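Local coordinates for probable cell division protein WhiA (Thermotoga maritima, PDB 3HYI) that probably binds DNA through a helix-turn-helix domain joined to a degenerate homing-endonuclease domain, and is probably involved in cell division and chromosome segregation, at residues V20-R25 with S59-N64; L69-S74 with E94-F99; G117-G122 with Y132-N137; R249-V254 with L270-S275. One frame throughout, in Å; residues are numbered along the deposited sequence.

Contact 1: residues V20-R25 with S59-N64; sequences VPFGSR and SRRLLN
R61 and F22 meet because their torsions bring the guanidinium over the ring: R61 has CG anti to its backbone N (chi1 -175°) and a bend at chi2, while the F22 ring lies anti to its own carbonyl carbon (chi1 -49°). Ring and guanidinium slide past each other almost flat, their planes 11° apart. F22 CE1 sits 3.4 Å from R61 NH1, over one guanidinium face and displaced toward its rim. The guanidinium edge is used for bonding. R61 NH1 donates to V20 O at 2.8 Å, in the carbonyl plane and on a lone pair, whereas R61 NH2 reaches V20 O at 3.1 Å in a weak bond. That same oxygen lies over the centre of the F22 ring. N64 CB touches the ring's edge at CZ, 3.8 Å away. Further partners hold the buried arginine: NH1 also binds V18 O and NE forms a salt bridge with E31 of helix 25-39, so the group's position and rotation are fixed from several directions. An arginine of helix 56-68 thus clasps the carbonyls of the loop between helices 9-16 and 25-39, on the surface of the degenerate LAGLIDADG domain.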
loop_
_atom_site.group_PDB
_atom_site.type_symbol
_atom_site.label_atom_id
_atom_site.label_comp_id
_atom_site.label_asym_id
_atom_site.label_seq_id
_atom_site.Cartn_x
_atom_site.Cartn_y
_atom_site.Cartn_z
ATOM N N VAL A 20 14.445 -18.227 -13.016
ATOM C CA VAL A 20 13.622 -19.230 -12.333
ATOM C C VAL A 20 13.648 -20.536 -13.147
ATOM O O VAL A 20 13.673 -20.489 -14.372
ATOM C CB VAL A 20 12.164 -18.725 -12.151
ATOM C CG1 VAL A 20 11.207 -19.873 -11.831
ATOM C CG2 VAL A 20 12.108 -17.661 -11.062
ATOM N N PRO A 21 13.672 -21.704 -12.475
ATOM C CA PRO A 21 13.726 -22.986 -13.196
ATOM C C PRO A 21 12.678 -23.196 -14.303
ATOM O O PRO A 21 11.595 -22.612 -14.265
ATOM C CB PRO A 21 13.519 -24.018 -12.083
ATOM C CG PRO A 21 14.032 -23.358 -10.866
ATOM C CD PRO A 21 13.690 -21.907 -11.013
ATOM N N PHE A 22 13.029 -24.028 -15.279
ATOM C CA PHE A 22 12.104 -24.464 -16.325
ATOM C C PHE A 22 11.621 -25.863 -15.945
ATOM O O PHE A 22 12.314 -26.855 -16.174
ATOM C CB PHE A 22 12.799 -24.465 -17.692
ATOM C CG PHE A 22 13.546 -23.194 -17.986
ATOM C CD1 PHE A 22 12.878 -22.062 -18.430
ATOM C CD2 PHE A 22 14.918 -23.127 -17.801
ATOM C CE1 PHE A 22 13.575 -20.887 -18.692
ATOM C CE2 PHE A 22 15.617 -21.958 -18.061
ATOM C CZ PHE A 22 14.943 -20.838 -18.506
ATOM N N GLY A 23 10.437 -25.922 -15.340
ATOM C CA GLY A 23 9.915 -27.148 -14.729
ATOM C C GLY A 23 9.852 -28.325 -15.675
ATOM O O GLY A 23 10.244 -29.444 -15.328
ATOM N N SER A 24 9.354 -28.053 -16.874
ATOM C CA SER A 24 9.197 -29.048 -17.915
ATOM C C SER A 24 8.870 -28.299 -19.190
ATOM O O SER A 24 8.635 -27.091 -19.169
ATOM C CB SER A 24 8.062 -30.020 -17.580
ATOM O OG SER A 24 6.832 -29.332 -17.402
ATOM N N ARG A 25 8.846 -29.024 -20.295
ATOM C CA ARG A 25 8.493 -28.456 -21.587
ATOM C C ARG A 25 7.088 -27.836 -21.582
ATOM O O ARG A 25 6.844 -26.808 -22.211
ATOM C CB ARG A 25 8.568 -29.556 -22.634
ATOM C CG ARG A 25 8.346 -29.066 -24.018
ATOM C CD ARG A 25 8.388 -30.192 -25.006
ATOM N NE ARG A 25 7.741 -29.744 -26.230
ATOM C CZ ARG A 25 8.346 -29.093 -27.221
ATOM N NH1 ARG A 25 9.654 -28.830 -27.179
ATOM N NH2 ARG A 25 7.633 -28.714 -28.275
ATOM N N SER A 59 12.084 -9.497 -21.511
ATOM C CA SER A 59 12.725 -9.813 -22.792
ATOM C C SER A 59 13.747 -10.938 -22.643
ATOM O O SER A 59 13.814 -11.839 -23.479
ATOM C CB SER A 59 13.411 -8.572 -23.378
ATOM O OG SER A 59 12.521 -7.470 -23.442
ATOM N N ARG A 60 14.536 -10.878 -21.574
ATOM C CA ARG A 60 15.538 -11.904 -21.281
ATOM C C ARG A 60 14.917 -13.255 -20.927
ATOM O O ARG A 60 15.453 -14.299 -21.295
ATOM C CB ARG A 60 16.445 -11.453 -20.141
ATOM C CG ARG A 60 17.384 -10.333 -20.527
ATOM C CD ARG A 60 18.517 -10.201 -19.531
ATOM N NE ARG A 60 19.566 -9.331 -20.050
ATOM C CZ ARG A 60 19.623 -8.012 -19.888
ATOM N NH1 ARG A 60 18.689 -7.363 -19.204
ATOM N NH2 ARG A 60 20.634 -7.337 -20.419
ATOM N N ARG A 61 13.802 -13.229 -20.204
ATOM C CA ARG A 61 13.069 -14.451 -19.894
ATOM C C ARG A 61 12.525 -15.099 -21.161
ATOM O O ARG A 61 12.609 -16.316 -21.321
ATOM C CB ARG A 61 11.917 -14.164 -18.924
ATOM C CG ARG A 61 11.178 -15.407 -18.448
ATOM C CD ARG A 61 12.078 -16.291 -17.608
ATOM N NE ARG A 61 11.381 -17.465 -17.091
ATOM C CZ ARG A 61 11.966 -18.478 -16.463
ATOM N NH1 ARG A 61 13.280 -18.477 -16.271
ATOM N NH2 ARG A 61 11.236 -19.501 -16.038
ATOM N N LEU A 62 11.966 -14.281 -22.050
ATOM C CA LEU A 62 11.442 -14.768 -23.324
ATOM C C LEU A 62 12.535 -15.446 -24.139
ATOM O O LEU A 62 12.298 -16.489 -24.750
ATOM C CB LEU A 62 10.827 -13.619 -24.132
ATOM C CG LEU A 62 10.170 -13.977 -25.467
ATOM C CD1 LEU A 62 9.010 -14.944 -25.262
ATOM C CD2 LEU A 62 9.710 -12.722 -26.204
ATOM N N LEU A 63 13.726 -14.853 -24.148
ATOM C CA LEU A 63 14.860 -15.437 -24.861
ATOM C C LEU A 63 15.283 -16.764 -24.240
ATOM O O LEU A 63 15.621 -17.706 -24.959
ATOM C CB LEU A 63 16.050 -14.470 -24.903
ATOM C CG LEU A 63 15.901 -13.204 -25.754
ATOM C CD1 LEU A 63 17.218 -12.424 -25.766
ATOM C CD2 LEU A 63 15.453 -13.515 -27.174
ATOM N N ASN A 64 15.257 -16.840 -22.911
ATOM C CA ASN A 64 15.599 -18.082 -22.216
ATOM C C ASN A 64 14.590 -19.209 -22.470
ATOM O O ASN A 64 14.970 -20.380 -22.546
ATOM C CB ASN A 64 15.748 -17.841 -20.713
ATOM C CG ASN A 64 16.953 -16.968 -20.369
ATOM O OD1 ASN A 64 17.841 -16.748 -21.192
ATOM N ND2 ASN A 64 16.985 -16.474 -19.133
#

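Contact 2: residues L69-S74 with E94-F99; sequences LSKPVS and EYSESF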
loop_
_atom_site.group_PDB
_atom_site.type_symbol
_atom_site.label_atom_id
_atom_site.label_comp_id
_atom_site.label_asym_id
_atom_site.label_seq_id
_atom_site.Cartn_x
_atom_site.Cartn_y
_atom_site.Cartn_z
ATOM N N LEU A 69 13.461 -24.284 -25.646
ATOM C CA LEU A 69 12.715 -24.991 -26.694
ATOM C C LEU A 69 13.503 -25.172 -28.003
ATOM O O LEU A 69 13.027 -25.835 -28.918
ATOM C CB LEU A 69 11.401 -24.252 -26.982
ATOM C CG LEU A 69 10.400 -24.179 -25.819
ATOM C CD1 LEU A 69 9.350 -23.088 -26.047
ATOM C CD2 LEU A 69 9.737 -25.534 -25.591
ATOM N N SER A 70 14.698 -24.587 -28.081
ATOM C CA SER A 70 15.529 -24.606 -29.294
ATOM C C SER A 70 14.810 -23.975 -30.492
ATOM O O SER A 70 14.814 -24.526 -31.597
ATOM C CB SER A 70 15.996 -26.030 -29.631
ATOM O OG SER A 70 16.667 -26.622 -28.533
ATOM N N LYS A 71 14.199 -22.815 -30.257
ATOM C CA LYS A 71 13.494 -22.073 -31.298
ATOM C C LYS A 71 14.199 -20.735 -31.551
ATOM O O LYS A 71 14.531 -20.024 -30.602
ATOM C CB LYS A 71 12.044 -21.835 -30.883
ATOM C CG LYS A 71 11.203 -23.107 -30.771
ATOM C CD LYS A 71 10.689 -23.566 -32.122
ATOM C CE LYS A 71 9.743 -24.756 -31.992
ATOM N NZ LYS A 71 10.451 -26.026 -31.653
ATOM N N PRO A 72 14.433 -20.390 -32.832
ATOM C CA PRO A 72 15.143 -19.159 -33.167
ATOM C C PRO A 72 14.294 -17.899 -33.012
ATOM O O PRO A 72 13.113 -17.899 -33.366
ATOM C CB PRO A 72 15.504 -19.361 -34.644
ATOM C CG PRO A 72 14.420 -20.221 -35.170
ATOM C CD PRO A 72 14.049 -21.143 -34.041
ATOM N N VAL A 73 14.898 -16.841 -32.474
ATOM C CA VAL A 73 14.314 -15.508 -32.539
ATOM C C VAL A 73 15.015 -14.776 -33.683
ATOM O O VAL A 73 16.245 -14.770 -33.767
ATOM C CB VAL A 73 14.434 -14.736 -31.201
ATOM C CG1 VAL A 73 13.848 -15.560 -30.061
ATOM C CG2 VAL A 73 15.872 -14.365 -30.906
ATOM N N SER A 74 14.225 -14.184 -34.572
ATOM C CA SER A 74 14.739 -13.631 -35.826
ATOM C C SER A 74 15.178 -12.169 -35.719
ATOM O O SER A 74 16.099 -11.748 -36.419
ATOM C CB SER A 74 13.685 -13.774 -36.928
ATOM O OG SER A 74 12.411 -13.346 -36.473
ATOM N N GLU A 94 9.792 -17.333 -34.354
ATOM C CA GLU A 94 9.135 -18.267 -35.259
ATOM C C GLU A 94 7.928 -18.897 -34.573
ATOM O O GLU A 94 8.010 -19.296 -33.411
ATOM C CB GLU A 94 10.120 -19.354 -35.687
ATOM C CG GLU A 94 9.681 -20.159 -36.902
ATOM C CD GLU A 94 10.851 -20.803 -37.627
ATOM O OE1 GLU A 94 11.854 -21.141 -36.961
ATOM O OE2 GLU A 94 10.766 -20.970 -38.863
ATOM N N TYR A 95 6.810 -18.975 -35.293
ATOM C CA TYR A 95 5.610 -19.620 -34.772
ATOM C C TYR A 95 5.720 -21.138 -34.890
ATOM O O TYR A 95 6.186 -21.668 -35.904
ATOM C CB TYR A 95 4.345 -19.144 -35.496
ATOM C CG TYR A 95 3.110 -19.896 -35.045
ATOM C CD1 TYR A 95 2.559 -19.666 -33.787
ATOM C CD2 TYR A 95 2.516 -20.864 -35.856
ATOM C CE1 TYR A 95 1.441 -20.358 -33.354
ATOM C CE2 TYR A 95 1.392 -21.566 -35.429
ATOM C CZ TYR A 95 0.862 -21.304 -34.173
ATOM O OH TYR A 95 -0.247 -21.984 -33.729
ATOM N N SER A 96 5.281 -21.823 -33.840
ATOM C CA SER A 96 5.179 -23.275 -33.825
ATOM C C SER A 96 3.816 -23.655 -33.243
ATOM O O SER A 96 3.386 -23.083 -32.242
ATOM C CB SER A 96 6.316 -23.869 -32.989
ATOM O OG SER A 96 6.156 -25.264 -32.809
ATOM N N GLU A 97 3.142 -24.617 -33.870
ATOM C CA GLU A 97 1.795 -25.019 -33.443
ATOM C C GLU A 97 1.798 -25.630 -32.035
ATOM O O GLU A 97 0.790 -25.587 -31.330
ATOM C CB GLU A 97 1.172 -25.996 -34.446
ATOM C CG GLU A 97 1.120 -25.458 -35.876
ATOM C CD GLU A 97 0.231 -26.271 -36.799
ATOM O OE1 GLU A 97 -0.116 -27.421 -36.455
ATOM O OE2 GLU A 97 -0.118 -25.750 -37.880
ATOM N N SER A 98 2.940 -26.189 -31.639
ATOM C CA SER A 98 3.141 -26.694 -30.281
ATOM C C SER A 98 2.897 -25.628 -29.207
ATOM O O SER A 98 2.450 -25.954 -28.105
ATOM C CB SER A 98 4.557 -27.256 -30.134
ATOM O OG SER A 98 5.530 -26.250 -30.367
ATOM N N PHE A 99 3.190 -24.366 -29.528
ATOM C CA PHE A 99 2.952 -23.246 -28.606
ATOM C C PHE A 99 1.492 -23.164 -28.143
ATOM O O PHE A 99 1.223 -22.819 -26.990
ATOM C CB PHE A 99 3.308 -21.892 -29.247
ATOM C CG PHE A 99 4.775 -21.698 -29.571
ATOM C CD1 PHE A 99 5.165 -20.594 -30.320
ATOM C CD2 PHE A 99 5.760 -22.591 -29.144
ATOM C CE1 PHE A 99 6.498 -20.374 -30.636
ATOM C CE2 PHE A 99 7.099 -22.374 -29.461
ATOM C CZ PHE A 99 7.466 -21.266 -30.207
#
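K71 and F99 set the geometry of this contact: K71 CG meets the edge of the F99 ring, and the chain then bends toward S96. K71 CG lies near the ring plane, 4.2 Å from F99 CZ, and the chain, bent at chi2 (-82°) and again at chi4, carries its methylene CE to S96. There CE stands 3.7 Å from S96 CB, so the aliphatic part of the lysine makes the contact. S96 CB in turn lies over the centre of the F99 ring, 3.8 Å above its plane. Face and edge of one ring are therefore met by two residues that also touch each other. L69, just after helix 56-68, approaches the same ring, its CD1 4.2 Å from F99 CE2.

The loop that carries F99 is braced locally: F99 N donates to S96 O at 3.0 Å, and the hydroxyls S96 OG and S98 OG are hydrogen-bonded at 2.7 Å. At the outer end, P72 and E94 meet obliquely. E94 extends beyond CG and lays OE1 3.3 Å from P72 CG; this oxygen also bonds a glycerol, probably from the crystallisation liquor. Deeper in, M66 of helix 56-68 and L32 of helix 25-39 pack on F99. The contact thus joins the entry to edge strand 73-79 with the exit from its antiparallel neighbour 88-94, where the four-stranded sheet meets its helices in the N-terminal half of the LAGLIDADG-type fold.

Contact 3: residues G117-G122 with Y132-N137; sequences GLFLSG and YHLEIN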
loop_
_atom_site.group_PDB
_atom_site.type_symbol
_atom_site.label_atom_id
_atom_site.label_comp_id
_atom_site.label_asym_id
_atom_site.label_seq_id
_atom_site.Cartn_x
_atom_site.Cartn_y
_atom_site.Cartn_z
ATOM N N GLY A 117 4.409 -15.736 -16.979
ATOM C CA GLY A 117 4.455 -15.155 -18.316
ATOM C C GLY A 117 3.574 -13.926 -18.457
ATOM O O GLY A 117 4.004 -12.911 -19.004
ATOM N N LEU A 118 2.338 -14.025 -17.967
ATOM C CA LEU A 118 1.393 -12.900 -17.982
ATOM C C LEU A 118 1.944 -11.675 -17.254
ATOM O O LEU A 118 1.831 -10.549 -17.738
ATOM C CB LEU A 118 0.060 -13.300 -17.340
ATOM C CG LEU A 118 -0.920 -14.150 -18.153
ATOM C CD1 LEU A 118 -2.175 -14.423 -17.332
ATOM C CD2 LEU A 118 -1.283 -13.470 -19.473
ATOM N N PHE A 119 2.534 -11.915 -16.088
ATOM C CA PHE A 119 3.049 -10.854 -15.234
ATOM C C PHE A 119 4.304 -10.197 -15.798
ATOM O O PHE A 119 4.414 -8.969 -15.811
ATOM C CB PHE A 119 3.350 -11.408 -13.840
ATOM C CG PHE A 119 3.928 -10.393 -12.902
ATOM C CD1 PHE A 119 5.293 -10.357 -12.652
ATOM C CD2 PHE A 119 3.110 -9.460 -12.282
ATOM C CE1 PHE A 119 5.829 -9.423 -11.790
ATOM C CE2 PHE A 119 3.643 -8.514 -11.415
ATOM C CZ PHE A 119 5.003 -8.497 -11.168
ATOM N N LEU A 120 5.255 -11.016 -16.238
ATOM C CA LEU A 120 6.496 -10.503 -16.816
ATOM C C LEU A 120 6.218 -9.616 -18.024
ATOM O O LEU A 120 6.742 -8.504 -18.117
ATOM C CB LEU A 120 7.434 -11.651 -17.217
ATOM C CG LEU A 120 8.304 -12.245 -16.105
ATOM C CD1 LEU A 120 8.921 -13.541 -16.571
ATOM C CD2 LEU A 120 9.391 -11.265 -15.653
ATOM N N SER A 121 5.381 -10.104 -18.933
ATOM C CA SER A 121 5.149 -9.435 -20.211
ATOM C C SER A 121 4.241 -8.206 -20.089
ATOM O O SER A 121 4.598 -7.122 -20.551
ATOM C CB SER A 121 4.567 -10.423 -21.236
ATOM O OG SER A 121 3.329 -10.963 -20.805
ATOM N N GLY A 122 3.075 -8.379 -19.469
ATOM C CA GLY A 122 2.073 -7.312 -19.406
ATOM C C GLY A 122 1.656 -6.861 -18.017
ATOM O O GLY A 122 0.770 -6.014 -17.883
ATOM N N TYR A 132 -0.769 -0.752 -2.443
ATOM C CA TYR A 132 -0.954 -2.178 -2.614
ATOM C C TYR A 132 -1.632 -2.392 -3.961
ATOM O O TYR A 132 -2.845 -2.213 -4.094
ATOM C CB TYR A 132 -1.798 -2.765 -1.483
ATOM C CG TYR A 132 -1.135 -2.767 -0.117
ATOM C CD1 TYR A 132 0.253 -2.778 0.019
ATOM C CD2 TYR A 132 -1.905 -2.791 1.044
ATOM C CE1 TYR A 132 0.852 -2.790 1.263
ATOM C CE2 TYR A 132 -1.310 -2.806 2.299
ATOM C CZ TYR A 132 0.072 -2.807 2.399
ATOM O OH TYR A 132 0.686 -2.822 3.628
ATOM N N HIS A 133 -0.837 -2.761 -4.961
ATOM C CA HIS A 133 -1.350 -2.956 -6.310
ATOM C C HIS A 133 -0.444 -3.850 -7.150
ATOM O O HIS A 133 0.730 -3.547 -7.357
ATOM C CB HIS A 133 -1.519 -1.608 -7.012
ATOM C CG HIS A 133 -2.308 -1.684 -8.282
ATOM N ND1 HIS A 133 -3.656 -1.972 -8.302
ATOM C CD2 HIS A 133 -1.944 -1.496 -9.572
ATOM C CE1 HIS A 133 -4.088 -1.962 -9.549
ATOM N NE2 HIS A 133 -3.070 -1.675 -10.340
ATOM N N LEU A 134 -1.012 -4.951 -7.625
ATOM C CA LEU A 134 -0.378 -5.797 -8.620
ATOM C C LEU A 134 -1.396 -5.999 -9.730
ATOM O O LEU A 134 -2.542 -6.363 -9.458
ATOM C CB LEU A 134 0.037 -7.136 -8.010
ATOM C CG LEU A 134 0.788 -8.082 -8.956
ATOM C CD1 LEU A 134 1.789 -8.943 -8.192
ATOM C CD2 LEU A 134 -0.183 -8.950 -9.757
ATOM N N GLU A 135 -0.987 -5.749 -10.971
ATOM C CA GLU A 135 -1.911 -5.808 -12.100
ATOM C C GLU A 135 -1.409 -6.698 -13.226
ATOM O O GLU A 135 -0.212 -6.921 -13.365
ATOM C CB GLU A 135 -2.193 -4.400 -12.643
ATOM C CG GLU A 135 -0.963 -3.659 -13.146
ATOM C CD GLU A 135 -1.307 -2.335 -13.794
ATOM O OE1 GLU A 135 -2.125 -1.586 -13.222
ATOM O OE2 GLU A 135 -0.751 -2.040 -14.874
ATOM N N ILE A 136 -2.353 -7.209 -14.012
ATOM C CA ILE A 136 -2.060 -7.919 -15.252
ATOM C C ILE A 136 -2.967 -7.370 -16.350
ATOM O O ILE A 136 -4.192 -7.425 -16.239
ATOM C CB ILE A 136 -2.280 -9.437 -15.104
ATOM C CG1 ILE A 136 -1.150 -10.060 -14.283
ATOM C CG2 ILE A 136 -2.342 -10.110 -16.469
ATOM C CD1 ILE A 136 -1.390 -11.516 -13.935
ATOM N N ASN A 137 -2.355 -6.825 -17.397
ATOM C CA ASN A 137 -3.090 -6.299 -18.541
ATOM C C ASN A 137 -3.292 -7.381 -19.593
ATOM O O ASN A 137 -2.368 -8.139 -19.890
ATOM C CB ASN A 137 -2.352 -5.108 -19.153
ATOM C CG ASN A 137 -2.464 -3.856 -18.309
ATOM O OD1 ASN A 137 -3.034 -2.854 -18.743
ATOM N ND2 ASN A 137 -1.925 -3.907 -17.095
#
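The G117-G122 helix crosses the strand at L134-N137 almost perpendicularly, the two axes 7.5 Å apart and 85° from each other, and N137 N donates to G122 O at 3.3 Å. This is the helix-on-sheet packing of the LAGLIDADG fold: helix 108-122 leads into strand 123-125, which pairs with strand 134-138. Two apolar pairs fill the crossing. F119 has CG anti to its backbone N (chi1 178°), which carries its ring toward L134; the side chains meet at about a right angle, with CE2 3.7 Å from L134 CD1. On the preceding residue, L118 CB touches both I136 CG2 and I136 CD1, the former at 4.1 Å. F181 of helix 175-184 adds to the packing on L134 and I136. On the other side of the strand the polar groups line up. E135 OE1 forms a salt bridge with K169 on strand 168-172 and also accepts H133 NE2 at 3.0 Å through its anti lone pair. E135 OE2 is met instead from above the carboxylate plane, where N137 ND2 donates to it at 3.1 Å.

Contact 4: residues R249-V254 with L270-S275; sequences RRVALV and LNLTKS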
loop_
_atom_site.group_PDB
_atom_site.type_symbol
_atom_site.label_atom_id
_atom_site.label_comp_id
_atom_site.label_asym_id
_atom_site.label_seq_id
_atom_site.Cartn_x
_atom_site.Cartn_y
_atom_site.Cartn_z
ATOM N N ARG A 249 -9.133 38.916 35.926
ATOM C CA ARG A 249 -10.343 38.903 36.740
ATOM C C ARG A 249 -11.490 38.167 36.056
ATOM O O ARG A 249 -12.185 37.373 36.689
ATOM C CB ARG A 249 -10.773 40.325 37.073
ATOM C CG ARG A 249 -12.042 40.405 37.895
ATOM C CD ARG A 249 -12.386 41.840 38.188
ATOM N NE ARG A 249 -12.776 42.535 36.965
ATOM C CZ ARG A 249 -14.005 42.537 36.450
ATOM N NH1 ARG A 249 -15.000 41.894 37.057
ATOM N NH2 ARG A 249 -14.247 43.197 35.321
ATOM N N ARG A 250 -11.686 38.442 34.767
ATOM C CA ARG A 250 -12.740 37.796 33.988
ATOM C C ARG A 250 -12.490 36.301 33.827
ATOM O O ARG A 250 -13.430 35.505 33.847
ATOM C CB ARG A 250 -12.863 38.442 32.608
ATOM C CG ARG A 250 -13.318 39.888 32.647
ATOM C CD ARG A 250 -13.648 40.391 31.252
ATOM N NE ARG A 250 -12.444 40.618 30.449
ATOM C CZ ARG A 250 -11.654 41.689 30.545
ATOM N NH1 ARG A 250 -11.916 42.657 31.423
ATOM N NH2 ARG A 250 -10.585 41.795 29.760
ATOM N N VAL A 251 -11.222 35.931 33.660
ATOM C CA VAL A 251 -10.820 34.530 33.519
ATOM C C VAL A 251 -11.043 33.747 34.817
ATOM O O VAL A 251 -11.483 32.592 34.783
ATOM C CB VAL A 251 -9.340 34.420 33.079
ATOM C CG1 VAL A 251 -8.841 32.981 33.165
ATOM C CG2 VAL A 251 -9.172 34.963 31.663
ATOM N N ALA A 252 -10.742 34.381 35.951
ATOM C CA ALA A 252 -10.966 33.783 37.270
ATOM C C ALA A 252 -12.450 33.544 37.527
ATOM O O ALA A 252 -12.833 32.483 38.015
ATOM C CB ALA A 252 -10.379 34.668 38.363
ATOM N N LEU A 253 -13.277 34.533 37.192
ATOM C CA LEU A 253 -14.729 34.420 37.349
ATOM C C LEU A 253 -15.334 33.319 36.474
ATOM O O LEU A 253 -16.123 32.506 36.953
ATOM C CB LEU A 253 -15.411 35.757 37.032
ATOM C CG LEU A 253 -15.212 36.898 38.034
ATOM C CD1 LEU A 253 -15.891 38.158 37.527
ATOM C CD2 LEU A 253 -15.738 36.522 39.410
ATOM N N VAL A 254 -14.965 33.300 35.197
ATOM C CA VAL A 254 -15.495 32.315 34.250
ATOM C C VAL A 254 -15.129 30.877 34.644
ATOM O O VAL A 254 -15.965 29.979 34.555
ATOM C CB VAL A 254 -15.038 32.622 32.795
ATOM C CG1 VAL A 254 -15.147 31.396 31.913
ATOM C CG2 VAL A 254 -15.867 33.760 32.214
ATOM N N LEU A 270 -14.991 34.140 26.523
ATOM C CA LEU A 270 -14.309 35.437 26.588
ATOM C C LEU A 270 -13.628 35.825 25.263
ATOM O O LEU A 270 -12.758 36.697 25.249
ATOM C CB LEU A 270 -13.263 35.417 27.714
ATOM C CG LEU A 270 -13.764 35.206 29.150
ATOM C CD1 LEU A 270 -12.589 34.988 30.087
ATOM C CD2 LEU A 270 -14.615 36.384 29.621
ATOM N N ASN A 271 -14.033 35.198 24.156
ATOM C CA ASN A 271 -13.366 35.384 22.855
ATOM C C ASN A 271 -11.845 35.171 22.936
ATOM O O ASN A 271 -11.069 35.895 22.311
ATOM C CB ASN A 271 -13.690 36.769 22.255
ATOM C CG ASN A 271 -15.042 36.814 21.545
ATOM O OD1 ASN A 271 -15.602 35.783 21.169
ATOM N ND2 ASN A 271 -15.558 38.023 21.341
ATOM N N LEU A 272 -11.435 34.173 23.716
ATOM C CA LEU A 272 -10.026 33.808 23.859
ATOM C C LEU A 272 -9.815 32.389 23.353
ATOM O O LEU A 272 -10.703 31.544 23.466
ATOM C CB LEU A 272 -9.590 33.875 25.327
ATOM C CG LEU A 272 -9.582 35.230 26.036
ATOM C CD1 LEU A 272 -9.135 35.046 27.477
ATOM C CD2 LEU A 272 -8.686 36.231 25.318
ATOM N N THR A 273 -8.633 32.124 22.806
ATOM C CA THR A 273 -8.264 30.764 22.423
ATOM C C THR A 273 -7.870 29.968 23.665
ATOM O O THR A 273 -7.634 30.539 24.736
ATOM C CB THR A 273 -7.100 30.742 21.411
ATOM O OG1 THR A 273 -5.911 31.245 22.029
ATOM C CG2 THR A 273 -7.436 31.581 20.177
ATOM N N LYS A 274 -7.798 28.648 23.513
ATOM C CA LYS A 274 -7.407 27.756 24.610
ATOM C C LYS A 274 -6.039 28.109 25.205
ATOM O O LYS A 274 -5.864 28.064 26.423
ATOM C CB LYS A 274 -7.430 26.295 24.142
ATOM C CG LYS A 274 -6.636 25.330 25.008
ATOM C CD LYS A 274 -6.998 23.888 24.707
ATOM C CE LYS A 274 -5.832 22.951 24.988
ATOM N N SER A 275 -5.078 28.450 24.348
ATOM C CA SER A 275 -3.726 28.802 24.798
ATOM C C SER A 275 -3.712 30.134 25.552
ATOM O O SER A 275 -3.011 30.281 26.554
ATOM C CB SER A 275 -2.759 28.866 23.611
ATOM O OG SER A 275 -3.019 29.997 22.798
#
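R250, the first residue of R249-V254 to touch the other segment, meets L270 with the base of its side chain: its CB lies 4.0 Å from L270 CD2. Its backbone contributes too, since R250 O is 3.9 Å from L270 CD1. One step on, V251 uses a single branch for two leucines. The torsion chi1 of 170° sets CG1 anti to the backbone N and leaves CG2 beside that N, where CG2 comes 3.8 Å from L270 CD1 and 4.2 Å from L272 CD1. V251 crosses each leucine at about a right angle, its one methyl resting against both leucine ends, which also touch each other. It is also the buried member of the group, packed against K280, L281 and I284 of helix 274-288.

A helical turn beyond R250, V254 slides alongside L270 in the opposite direction. Its CG2 approaches L270 CD2 at 3.9 Å, so the two methyls of L270 are divided between V251 and V254, with R250 touching both. V254 also packs on L266 of helix 263-268, and a sodium ion lies about 4 Å from its side chain.

L270-T273 form the turn, and K274 begins helix 274-288. N271, with positive phi, is the C-prime residue of a Schellman motif that ends helix 263-268, and T273 stands at the N-cap of helix 274-288. L270 and L272, on either side of N271, thereby anchor the turn between these helices onto helix 246-257, an apolar arrangement consistent with the predicted helix-turn-helix DNA-binding motif of the C-terminal domain.

Along the chain the four contacts come in series, each closing before the next opens. Contacts 1, 2 and 3 gather in the LAGLIDADG-like part. Contacts 1 and 2, with centres about 13 Å apart, are joined by helix 56-68, which carries contact 1 and is followed by strand 73-79 of contact 2; L63 CD2 packs on V73 CG2 at 3.9 Å. Contact 3, centred about 17 Å from contact 1, touches it through R61 CG and L120 CD1, 3.5 Å apart, and belongs to the second four-stranded antiparallel sheet. Contact 4 lies far away, about 62 Å from contact 3 between centres, in the C-terminal helix-turn-helix domain. This separation fits two domains joined by a linker, with the predicted DNA-binding motif held well apart from the degenerate endonuclease fold.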